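Local coordinates for major royal jelly protein 1 (Apis mellifera, PDB 5YYL) that is the most abundant protein of royal jelly, probably serves as nourishment for developing larvae, and binds the sterol 24-methylenecholesterol, at residues W37-D43 / D99-L104; Y107-F112 / F157-S162; I121-K126 / V137-V143; A249-G255 / Y267-A271. One frame throughout, in Å; residues are numbered along the deposited sequence.

Contact 1: residues W37-D43 / D99-L104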
# COMPACT_ATOMS: atom_id res chain seq x y z
N TRP A 37 -5.35 10.31 36.31
CA TRP A 37 -4.52 11.19 37.10
C TRP A 37 -4.67 10.87 38.57
O TRP A 37 -5.76 10.53 39.05
CB TRP A 37 -4.93 12.62 36.91
CG TRP A 37 -4.58 13.23 35.62
CD1 TRP A 37 -3.45 13.92 35.31
CD2 TRP A 37 -5.41 13.28 34.45
NE1 TRP A 37 -3.51 14.40 34.02
CE2 TRP A 37 -4.70 14.02 33.47
CE3 TRP A 37 -6.68 12.78 34.14
CZ2 TRP A 37 -5.23 14.26 32.20
CZ3 TRP A 37 -7.20 13.02 32.88
CH2 TRP A 37 -6.47 13.76 31.93
N LYS A 38 -3.54 10.96 39.27
CA LYS A 38 -3.52 11.05 40.72
C LYS A 38 -3.73 12.51 41.08
O LYS A 38 -4.45 12.82 42.03
CB LYS A 38 -2.21 10.52 41.28
CG LYS A 38 -1.95 9.07 40.93
CD LYS A 38 -0.75 8.49 41.67
CE LYS A 38 -0.80 6.97 41.73
NZ LYS A 38 -0.05 6.39 42.89
N PHE A 39 -3.12 13.40 40.31
CA PHE A 39 -3.32 14.83 40.45
C PHE A 39 -2.83 15.52 39.19
O PHE A 39 -2.00 14.98 38.46
CB PHE A 39 -2.55 15.38 41.66
CG PHE A 39 -1.08 15.04 41.64
CD1 PHE A 39 -0.18 15.81 40.91
CD2 PHE A 39 -0.61 13.94 42.35
CE1 PHE A 39 1.17 15.48 40.87
CE2 PHE A 39 0.74 13.61 42.33
CZ PHE A 39 1.63 14.39 41.59
N PHE A 40 -3.33 16.72 38.96
CA PHE A 40 -2.98 17.44 37.76
C PHE A 40 -1.69 18.20 37.96
O PHE A 40 -1.36 18.61 39.07
CB PHE A 40 -4.11 18.37 37.33
CG PHE A 40 -5.26 17.63 36.73
CD1 PHE A 40 -5.29 17.37 35.36
CD2 PHE A 40 -6.28 17.13 37.54
CE1 PHE A 40 -6.34 16.68 34.81
CE2 PHE A 40 -7.33 16.42 36.99
CZ PHE A 40 -7.36 16.20 35.62
N ASP A 41 -0.97 18.35 36.86
CA ASP A 41 0.29 19.06 36.79
C ASP A 41 0.37 19.62 35.38
O ASP A 41 -0.35 19.16 34.50
CB ASP A 41 1.45 18.10 37.07
CG ASP A 41 2.77 18.81 37.33
OD1 ASP A 41 2.85 20.05 37.16
OD2 ASP A 41 3.74 18.11 37.70
N TYR A 42 1.23 20.61 35.16
CA TYR A 42 1.29 21.33 33.89
C TYR A 42 2.68 21.31 33.24
O TYR A 42 3.68 21.04 33.90
CB TYR A 42 0.81 22.77 34.10
CG TYR A 42 -0.60 22.88 34.66
CD1 TYR A 42 -1.66 23.35 33.88
CD2 TYR A 42 -0.87 22.52 35.98
CE1 TYR A 42 -2.94 23.45 34.40
CE2 TYR A 42 -2.15 22.60 36.50
CZ TYR A 42 -3.18 23.07 35.71
OH TYR A 42 -4.43 23.15 36.26
N ASP A 43 2.72 21.59 31.94
CA ASP A 43 3.95 21.82 31.19
C ASP A 43 4.27 23.32 31.26
O ASP A 43 3.91 24.14 30.39
CB ASP A 43 3.80 21.34 29.73
CG ASP A 43 5.09 21.46 28.90
OD1 ASP A 43 5.54 22.59 28.61
OD2 ASP A 43 5.65 20.41 28.46
N ASP A 99 4.46 11.98 37.45
CA ASP A 99 4.07 10.97 38.44
C ASP A 99 2.59 11.07 38.78
O ASP A 99 1.98 10.07 39.20
CB ASP A 99 4.90 11.07 39.73
CG ASP A 99 6.38 10.80 39.49
OD1 ASP A 99 6.74 9.84 38.77
OD2 ASP A 99 7.20 11.57 40.02
N GLY A 100 2.02 12.27 38.61
CA GLY A 100 0.57 12.47 38.71
C GLY A 100 -0.23 11.88 37.56
O GLY A 100 -1.29 11.30 37.77
N GLY A 101 0.30 12.03 36.34
CA GLY A 101 -0.35 11.59 35.10
C GLY A 101 0.01 12.56 33.99
O GLY A 101 0.94 13.35 34.13
N PRO A 102 -0.71 12.51 32.87
CA PRO A 102 -0.40 13.42 31.76
C PRO A 102 -0.39 14.89 32.18
O PRO A 102 -1.31 15.34 32.85
CB PRO A 102 -1.53 13.16 30.76
CG PRO A 102 -1.93 11.77 31.04
CD PRO A 102 -1.79 11.58 32.52
N LEU A 103 0.66 15.61 31.81
CA LEU A 103 0.73 17.03 32.14
C LEU A 103 -0.23 17.76 31.23
O LEU A 103 -0.46 17.34 30.10
CB LEU A 103 2.15 17.59 31.96
CG LEU A 103 3.05 17.64 33.20
CD1 LEU A 103 3.17 16.29 33.92
CD2 LEU A 103 4.41 18.16 32.74
N LEU A 104 -0.78 18.84 31.74
CA LEU A 104 -1.62 19.73 30.96
C LEU A 104 -0.81 20.85 30.41
O LEU A 104 0.27 21.12 30.88
CB LEU A 104 -2.74 20.31 31.82
CG LEU A 104 -3.64 19.33 32.56
CD1 LEU A 104 -4.87 20.09 33.04
CD2 LEU A 104 -4.04 18.15 31.69

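Contact 2: residues Y107-F112 / F157-S162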
# COMPACT_ATOMS: atom_id res chain seq x y z
N TYR A 107 -4.33 26.27 26.80
CA TYR A 107 -4.80 26.54 25.43
C TYR A 107 -5.39 27.97 25.40
O TYR A 107 -6.11 28.34 26.32
CB TYR A 107 -5.86 25.51 25.01
CG TYR A 107 -6.36 25.63 23.59
CD1 TYR A 107 -5.71 24.97 22.56
CD2 TYR A 107 -7.50 26.38 23.27
CE1 TYR A 107 -6.16 25.05 21.24
CE2 TYR A 107 -7.95 26.48 21.96
CZ TYR A 107 -7.28 25.81 20.95
OH TYR A 107 -7.70 25.89 19.65
N PRO A 108 -5.11 28.77 24.37
CA PRO A 108 -4.17 28.47 23.27
C PRO A 108 -2.70 28.49 23.71
O PRO A 108 -1.95 27.57 23.40
CB PRO A 108 -4.44 29.59 22.28
CG PRO A 108 -5.88 29.92 22.47
CD PRO A 108 -6.22 29.62 23.90
N ASP A 109 -2.32 29.55 24.43
CA ASP A 109 -0.99 29.72 25.02
C ASP A 109 -1.22 30.21 26.45
O ASP A 109 -2.37 30.34 26.88
CB ASP A 109 -0.17 30.74 24.19
CG ASP A 109 -1.01 31.95 23.70
OD1 ASP A 109 -1.61 32.66 24.54
OD2 ASP A 109 -1.10 32.15 22.46
N TRP A 110 -0.14 30.48 27.19
CA TRP A 110 -0.27 31.05 28.56
C TRP A 110 -0.96 32.43 28.67
O TRP A 110 -1.41 32.80 29.76
CB TRP A 110 1.10 31.11 29.24
CG TRP A 110 1.64 29.78 29.60
CD1 TRP A 110 2.40 28.96 28.82
CD2 TRP A 110 1.45 29.10 30.85
NE1 TRP A 110 2.71 27.80 29.51
CE2 TRP A 110 2.14 27.86 30.76
CE3 TRP A 110 0.77 29.40 32.04
CZ2 TRP A 110 2.17 26.94 31.81
CZ3 TRP A 110 0.79 28.49 33.09
CH2 TRP A 110 1.49 27.27 32.96
N SER A 111 -1.04 33.18 27.57
CA SER A 111 -1.75 34.48 27.49
C SER A 111 -3.17 34.47 28.09
O SER A 111 -3.58 35.44 28.74
CB SER A 111 -1.83 34.95 26.03
N PHE A 112 -3.90 33.37 27.88
CA PHE A 112 -5.29 33.22 28.36
C PHE A 112 -5.39 32.61 29.77
O PHE A 112 -6.48 32.61 30.35
CB PHE A 112 -6.10 32.40 27.35
CG PHE A 112 -6.22 33.05 26.00
CD1 PHE A 112 -5.18 32.94 25.07
CD2 PHE A 112 -7.34 33.79 25.65
CE1 PHE A 112 -5.27 33.54 23.82
CE2 PHE A 112 -7.44 34.40 24.41
CZ PHE A 112 -6.40 34.27 23.49
N PHE A 157 -13.18 30.19 20.03
CA PHE A 157 -11.92 30.03 19.29
C PHE A 157 -12.12 29.25 17.99
O PHE A 157 -12.97 28.39 17.92
CB PHE A 157 -10.91 29.28 20.14
CG PHE A 157 -10.60 29.96 21.44
CD1 PHE A 157 -9.56 30.88 21.52
CD2 PHE A 157 -11.33 29.68 22.58
CE1 PHE A 157 -9.26 31.50 22.72
CE2 PHE A 157 -11.04 30.30 23.78
CZ PHE A 157 -10.00 31.21 23.85
N ASP A 158 -11.32 29.57 16.97
CA ASP A 158 -11.26 28.75 15.76
C ASP A 158 -10.21 27.67 15.99
O ASP A 158 -9.02 27.97 16.13
CB ASP A 158 -10.90 29.61 14.53
CG ASP A 158 -11.03 28.85 13.21
OD1 ASP A 158 -11.66 27.76 13.17
OD2 ASP A 158 -10.51 29.34 12.18
N LEU A 159 -10.67 26.42 16.05
CA LEU A 159 -9.81 25.27 16.33
C LEU A 159 -8.76 25.03 15.26
O LEU A 159 -7.69 24.50 15.57
CB LEU A 159 -10.62 23.99 16.57
CG LEU A 159 -11.40 24.00 17.90
CD1 LEU A 159 -12.59 23.08 17.83
CD2 LEU A 159 -10.52 23.59 19.06
N THR A 160 -9.06 25.43 14.02
CA THR A 160 -8.10 25.29 12.92
C THR A 160 -6.86 26.17 13.15
O THR A 160 -5.74 25.75 12.85
CB THR A 160 -8.72 25.65 11.54
OG1 THR A 160 -9.09 27.02 11.51
CG2 THR A 160 -9.97 24.81 11.24
N THR A 161 -7.06 27.38 13.69
CA THR A 161 -5.98 28.35 13.90
C THR A 161 -5.49 28.50 15.33
O THR A 161 -4.42 29.06 15.54
CB THR A 161 -6.42 29.76 13.46
OG1 THR A 161 -7.47 30.22 14.33
CG2 THR A 161 -6.92 29.76 12.02
N SER A 162 -6.27 28.05 16.31
CA SER A 162 -6.02 28.31 17.75
C SER A 162 -6.16 29.79 18.14
O SER A 162 -5.73 30.19 19.23
CB SER A 162 -4.65 27.77 18.20
OG SER A 162 -4.35 26.51 17.64

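Contact 3: residues I121-K126 / V137-V143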
# COMPACT_ATOMS: atom_id res chain seq x y z
N ILE A 121 -10.14 34.51 30.28
CA ILE A 121 -10.41 33.23 30.99
C ILE A 121 -9.99 33.11 32.46
O ILE A 121 -8.84 32.81 32.79
CB ILE A 121 -10.01 31.97 30.17
CG1 ILE A 121 -10.31 32.19 28.67
CG2 ILE A 121 -10.74 30.74 30.71
CD1 ILE A 121 -10.33 30.95 27.80
N VAL A 122 -10.97 33.30 33.34
CA VAL A 122 -10.82 33.10 34.77
C VAL A 122 -11.04 31.64 35.09
O VAL A 122 -10.18 31.01 35.66
CB VAL A 122 -11.81 33.97 35.59
CG1 VAL A 122 -11.64 33.76 37.09
CG2 VAL A 122 -11.65 35.44 35.21
N SER A 123 -12.22 31.13 34.76
CA SER A 123 -12.59 29.74 35.07
C SER A 123 -13.48 29.13 33.97
O SER A 123 -14.70 29.31 33.98
CB SER A 123 -13.30 29.66 36.42
OG SER A 123 -13.50 28.31 36.77
N ALA A 124 -12.84 28.42 33.02
CA ALA A 124 -13.52 27.68 31.97
C ALA A 124 -14.37 26.57 32.60
O ALA A 124 -13.88 25.48 32.91
CB ALA A 124 -12.52 27.10 30.98
N SER A 125 -15.63 26.88 32.83
CA SER A 125 -16.55 26.00 33.51
C SER A 125 -16.94 24.83 32.60
O SER A 125 -16.94 23.68 33.03
CB SER A 125 -17.78 26.79 33.94
OG SER A 125 -18.63 26.01 34.75
N LYS A 126 -17.23 25.13 31.33
CA LYS A 126 -17.74 24.15 30.37
C LYS A 126 -17.28 24.47 28.95
O LYS A 126 -17.00 25.62 28.63
CB LYS A 126 -19.26 24.13 30.42
CG LYS A 126 -19.88 22.80 30.84
CD LYS A 126 -19.65 22.48 32.30
CE LYS A 126 -19.91 21.00 32.60
NZ LYS A 126 -19.32 20.60 33.91
N VAL A 137 -16.42 28.41 24.88
CA VAL A 137 -16.00 28.31 26.29
C VAL A 137 -16.87 29.17 27.19
O VAL A 137 -17.04 30.35 26.95
CB VAL A 137 -14.54 28.76 26.49
CG1 VAL A 137 -14.10 28.54 27.94
CG2 VAL A 137 -13.63 28.02 25.52
N LEU A 138 -17.40 28.56 28.25
CA LEU A 138 -18.18 29.26 29.28
C LEU A 138 -17.25 29.59 30.44
O LEU A 138 -17.00 28.73 31.27
CB LEU A 138 -19.38 28.41 29.75
CG LEU A 138 -20.27 29.01 30.87
CD1 LEU A 138 -21.03 30.24 30.40
CD2 LEU A 138 -21.25 28.01 31.43
N ASP A 139 -16.72 30.81 30.45
CA ASP A 139 -15.97 31.35 31.59
C ASP A 139 -16.97 31.91 32.59
O ASP A 139 -17.72 32.83 32.26
CB ASP A 139 -14.98 32.44 31.13
CG ASP A 139 -14.23 33.12 32.29
OD1 ASP A 139 -13.69 34.23 32.07
OD2 ASP A 139 -14.13 32.54 33.41
N SER A 140 -16.98 31.36 33.80
CA SER A 140 -17.92 31.78 34.82
C SER A 140 -17.51 33.12 35.45
O SER A 140 -18.36 33.96 35.78
CB SER A 140 -18.06 30.71 35.90
OG SER A 140 -16.83 30.45 36.53
N GLY A 141 -16.20 33.31 35.59
CA GLY A 141 -15.65 34.45 36.31
C GLY A 141 -15.46 34.17 37.79
O GLY A 141 -15.00 35.05 38.52
N LEU A 142 -15.77 32.96 38.24
CA LEU A 142 -15.71 32.64 39.65
C LEU A 142 -14.30 32.24 40.05
O LEU A 142 -13.53 31.71 39.25
CB LEU A 142 -16.70 31.52 40.02
CG LEU A 142 -18.14 31.96 40.25
CD1 LEU A 142 -18.63 33.03 39.28
CD2 LEU A 142 -19.03 30.73 40.17
N VAL A 143 -13.96 32.53 41.31
CA VAL A 143 -12.76 32.04 41.96
C VAL A 143 -13.22 31.21 43.16
O VAL A 143 -14.19 31.58 43.82
CB VAL A 143 -11.83 33.19 42.39
CG1 VAL A 143 -10.59 32.64 43.06
CG2 VAL A 143 -11.47 34.05 41.18

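Contact 4: residues A249-G255 / Y267-A271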
# COMPACT_ATOMS: atom_id res chain seq x y z
N ALA A 249 -26.04 19.61 48.66
CA ALA A 249 -25.93 20.58 47.55
C ALA A 249 -27.26 21.26 47.23
O ALA A 249 -28.12 20.66 46.60
CB ALA A 249 -25.36 19.90 46.31
N GLN A 250 -27.41 22.52 47.63
CA GLN A 250 -28.61 23.32 47.30
C GLN A 250 -28.39 24.02 45.96
O GLN A 250 -28.20 25.24 45.91
CB GLN A 250 -28.91 24.35 48.39
CG GLN A 250 -29.16 23.76 49.77
CD GLN A 250 -29.54 24.82 50.80
OE1 GLN A 250 -29.02 25.95 50.78
NE2 GLN A 250 -30.44 24.45 51.71
N ASP A 251 -28.41 23.24 44.88
CA ASP A 251 -28.20 23.74 43.52
C ASP A 251 -29.33 23.27 42.61
O ASP A 251 -29.87 22.17 42.78
CB ASP A 251 -26.84 23.26 42.96
CG ASP A 251 -25.66 23.78 43.75
OD1 ASP A 251 -25.45 25.00 43.78
OD2 ASP A 251 -24.91 22.96 44.32
N GLY A 252 -29.68 24.12 41.64
CA GLY A 252 -30.74 23.86 40.65
C GLY A 252 -30.21 23.45 39.29
O GLY A 252 -29.30 22.62 39.19
N ILE A 253 -30.79 24.02 38.23
CA ILE A 253 -30.52 23.61 36.84
C ILE A 253 -29.03 23.49 36.50
O ILE A 253 -28.28 24.45 36.51
CB ILE A 253 -31.23 24.52 35.81
CG1 ILE A 253 -31.08 23.96 34.40
CG2 ILE A 253 -30.77 25.97 35.89
CD1 ILE A 253 -31.95 24.67 33.38
N SER A 254 -28.63 22.26 36.22
CA SER A 254 -27.37 21.94 35.53
C SER A 254 -27.55 20.63 34.74
O SER A 254 -28.68 20.20 34.50
CB SER A 254 -26.22 21.85 36.54
OG SER A 254 -25.01 22.23 35.90
N GLY A 255 -26.45 20.00 34.33
CA GLY A 255 -26.52 18.76 33.59
C GLY A 255 -27.36 18.87 32.33
O GLY A 255 -28.24 18.05 32.09
N TYR A 267 -32.42 18.51 30.94
CA TYR A 267 -31.78 19.09 32.12
C TYR A 267 -32.43 18.55 33.38
O TYR A 267 -33.41 17.81 33.30
CB TYR A 267 -31.88 20.61 32.11
CG TYR A 267 -33.29 21.13 32.25
CD1 TYR A 267 -33.80 21.51 33.48
CD2 TYR A 267 -34.12 21.25 31.13
CE1 TYR A 267 -35.10 21.99 33.60
CE2 TYR A 267 -35.42 21.72 31.23
CZ TYR A 267 -35.90 22.10 32.46
OH TYR A 267 -37.19 22.58 32.56
N SER A 268 -31.90 18.93 34.54
CA SER A 268 -32.56 18.70 35.81
C SER A 268 -31.88 19.51 36.90
O SER A 268 -30.71 19.81 36.79
CB SER A 268 -32.51 17.23 36.19
OG SER A 268 -31.19 16.75 36.23
N PRO A 269 -32.62 19.90 37.94
CA PRO A 269 -31.89 20.50 39.07
C PRO A 269 -30.98 19.45 39.73
O PRO A 269 -31.33 18.26 39.73
CB PRO A 269 -33.00 20.98 40.02
CG PRO A 269 -34.30 20.80 39.30
CD PRO A 269 -34.08 19.85 38.17
N VAL A 270 -29.82 19.90 40.24
CA VAL A 270 -28.83 19.01 40.87
C VAL A 270 -29.45 18.28 42.05
O VAL A 270 -29.34 17.06 42.16
CB VAL A 270 -27.57 19.79 41.35
CG1 VAL A 270 -26.65 18.93 42.21
CG2 VAL A 270 -26.81 20.37 40.17
N ALA A 271 -30.10 19.03 42.92
CA ALA A 271 -30.89 18.43 43.97
C ALA A 271 -32.27 18.13 43.39
O ALA A 271 -33.23 18.87 43.57
CB ALA A 271 -30.99 19.37 45.16

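Contact 1: residues W37-D43 / D99-L104
Trp37 reaches across to Pro102 with its indole N-H: NE1 lies 2.7 Å from Pro102 O, near the ring plane on the indole side and on a lone pair of the carbonyl, with 160° at the hydrogen. The ring is sandwiched as well. Pro102 CD sits over one face, toward the rim and 3.9 Å from the centroid of the five-membered ring, a CH-pi contact, while CE1 of Phe40 lies over the centre of the opposite face. With chi1 at -72°, CG of Trp37 stands beside its own backbone N, and from there the indole runs past Gly101 to the proline.

The backbone polar groups pair off in two places. At one end Lys38 N gives its hydrogen to Gly100 O (2.7 Å). At the other, Leu104 N donates to Asp41 O (2.8 Å) and Asp43 N to Leu104 O (2.7 Å), a grip around the single bridge of Tyr42 with Leu104. Tyr42 N makes a bent bond (137°) to Asp41 OD1. Beside the Lys38 bond, Gly100 CA rests over the centre of the Phe39 ring, 3.7 Å from its centroid. Leu104 fills the buried side, its CD1 3.6 Å from CD1 of Phe40. Partners outside the segments take Tyr42 OH (Asn64), Lys38 NZ (carbonyl of Asp396), Phe40 O (Tyr59 OH) and Leu103 O (Ser94).

Strand 102-106 ends a four-stranded beta-propeller blade, and strand 33-37 pairs with 400-406 in a different sheet, so the contact fastens one sheet to the other. Four carbonyls each take an N-H from across, one from the indole, which implies a junction whose backbone polar groups are met where aromatic rings pack.

Contact 2: residues Y107-F112 / F157-S162
Phe157 pushes its ring edge toward the face of Phe112, with CE1 3.8 Å from Phe112 CE2; the centroids are 5.5 Å apart and the planes stand at 75°. On its own face Phe157 receives the edge of Tyr107, a second T-shaped pair with centroids 6.0 Å apart. Pro108, which follows a cis peptide bond, joins this packed side by setting CG 3.7 Å from CE1 of Phe157, the two side chains crossing at about a right angle. Leu90, Leu164 and Val137 crowd the same cluster, which ties the loop after one propeller blade to the third strand of the next.

Toward Ser162 the contact is thinner: single atoms touch, and Ser162 is partly exposed. CG of Tyr107 stands anti to the backbone N (chi1 -176°), which carries the phenol out to the turn after strand 153-158, where OH meets Ser162 CA at 3.5 Å and CD2 of Leu159 at 3.7 Å. Pro108 CG lies 3.3 Å from Ser162 O. The turn holds its own shape through Ser162 N bonded to Asp158 O. Thr160 and Thr161 within it, and Asp109 on the other segment, are exposed.

With no hydrogen bond between the two segments, cohesion here must come from aromatic and apolar contact, backed by a turn that is internally bonded.

Contact 3: residues I121-K126 / V137-V143
The carboxylate of Asp139 is gripped from both faces. Ser123 N comes to OD2 from above the plane (2.7 Å), and Gly141 N reaches the same oxygen from the opposite face (3.1 Å), closing an Asx turn. Val122 N donates to OD1, also from out of the plane, at 3.1 Å. CG of Asp139 stands anti to its backbone N (chi1 176°), which delivers the carboxylate to the start of 121-126, where two successive amides wait for it. OD1 also forms a salt bridge with Lys153 on the neighbouring strand. Three backbone N-H groups and a lysine would probably favour the ionised form of this buried acid.

The segments belong to the hairpin of strands 124-129 and 134-139, the first two strands of a four-stranded beta-propeller blade. Ala124 and Asp139 form an antiparallel non-hydrogen-bonded pair, and the N-to-C directions of the short strand segments 124-126 and 137-139 differ by 124°. Around that pair Ser140 N donates to Ser123 O, and Ser125 N to Leu138 O at 2.8 Å. Ser125 OG turns to the carbonyl of Leu185 in the next blade.

On the side of Ala124 and Asp139, the methyl of Ala124 packs 3.7 Å from CG1 of Val137. The chain leaves the hairpin through an ST turn, in which Ser140 OG accepts the N-H of Leu142. Past it, Val122 CG1 lies 3.5 Å from Leu142 O and 4.1 Å from CG2 of Val143. Val143 itself lies beside the N-acetylglucosamine of an attached glycan, next to the glycosylated Asn144.

Contact 4: residues A249-G255 / Y267-A271
Gly252 O takes the N-H of Val270 at 3.0 Å, from above the carbonyl plane rather than on a lone pair, and the CA-H of Pro269 approaches the same oxygen, with CA at 3.3 Å. This is part of the hairpin of strands 253-258 and 264-269, the first two strands of a four-stranded beta-propeller blade. Ala271 N donates to Asp251 O at 3.2 Å, so the pairing carries on past the end of the strands.

Within the strands, Ile253 and Pro269 make an antiparallel non-hydrogen-bonded pair, a position where the proline's missing N-H costs no bond across the hairpin. Next comes the hydrogen-bonded pair of Ser254 and Ser268. Its bond from Ser254 N to Ser268 O measures 3.3 Å, and the return bond from Ser268 N to Ser254 O is weak. The two serine side chains turn to neighbouring blades: Ser254 OG bonds to Ser186, and Ser268 OG to Lys309 and Ser306.

On the face of Ile253 and Pro269, the isoleucine is stretched out, CG1 anti to the backbone N (chi1 -172°), and its CD1 slants across to CD1 of Tyr267 at 3.7 Å. The tyrosine's hydroxyl goes on to Thr230. Where the hairpin opens, Val270 leans on 249-255 instead: its CB lies 3.9 Å from CB of Asp251, while CG2 stands 4.0 Å from CB of Ser254. Asp251 OD1 has a long, weak ion pair with Arg184. Last along the chain, the methyl of Ala271 comes to 3.5 Å from Ala249 O.

Overall arrangement
Contacts 3 and 4 are buried, each about 13 Å from the chain's centre, and each pairs the first two strands of its own propeller blade; their centres are 18 Å apart and they do not touch. Contacts 1 and 2 lie farther out, about 20 Å from the centre, partly buried, and join loops to strands across blade boundaries. Backbone bonds carry contact 4, contact 1 adds an indole N-H and CH-pi contacts to such bonds, contact 3 adds a buried carboxylate, and contact 2 relies on rings. Contact 3 is nested within the loop closed by contact 2, where Phe157 packs on Val137 and Ile121. Contact 1 meets contact 2 through Asp43 and Trp110.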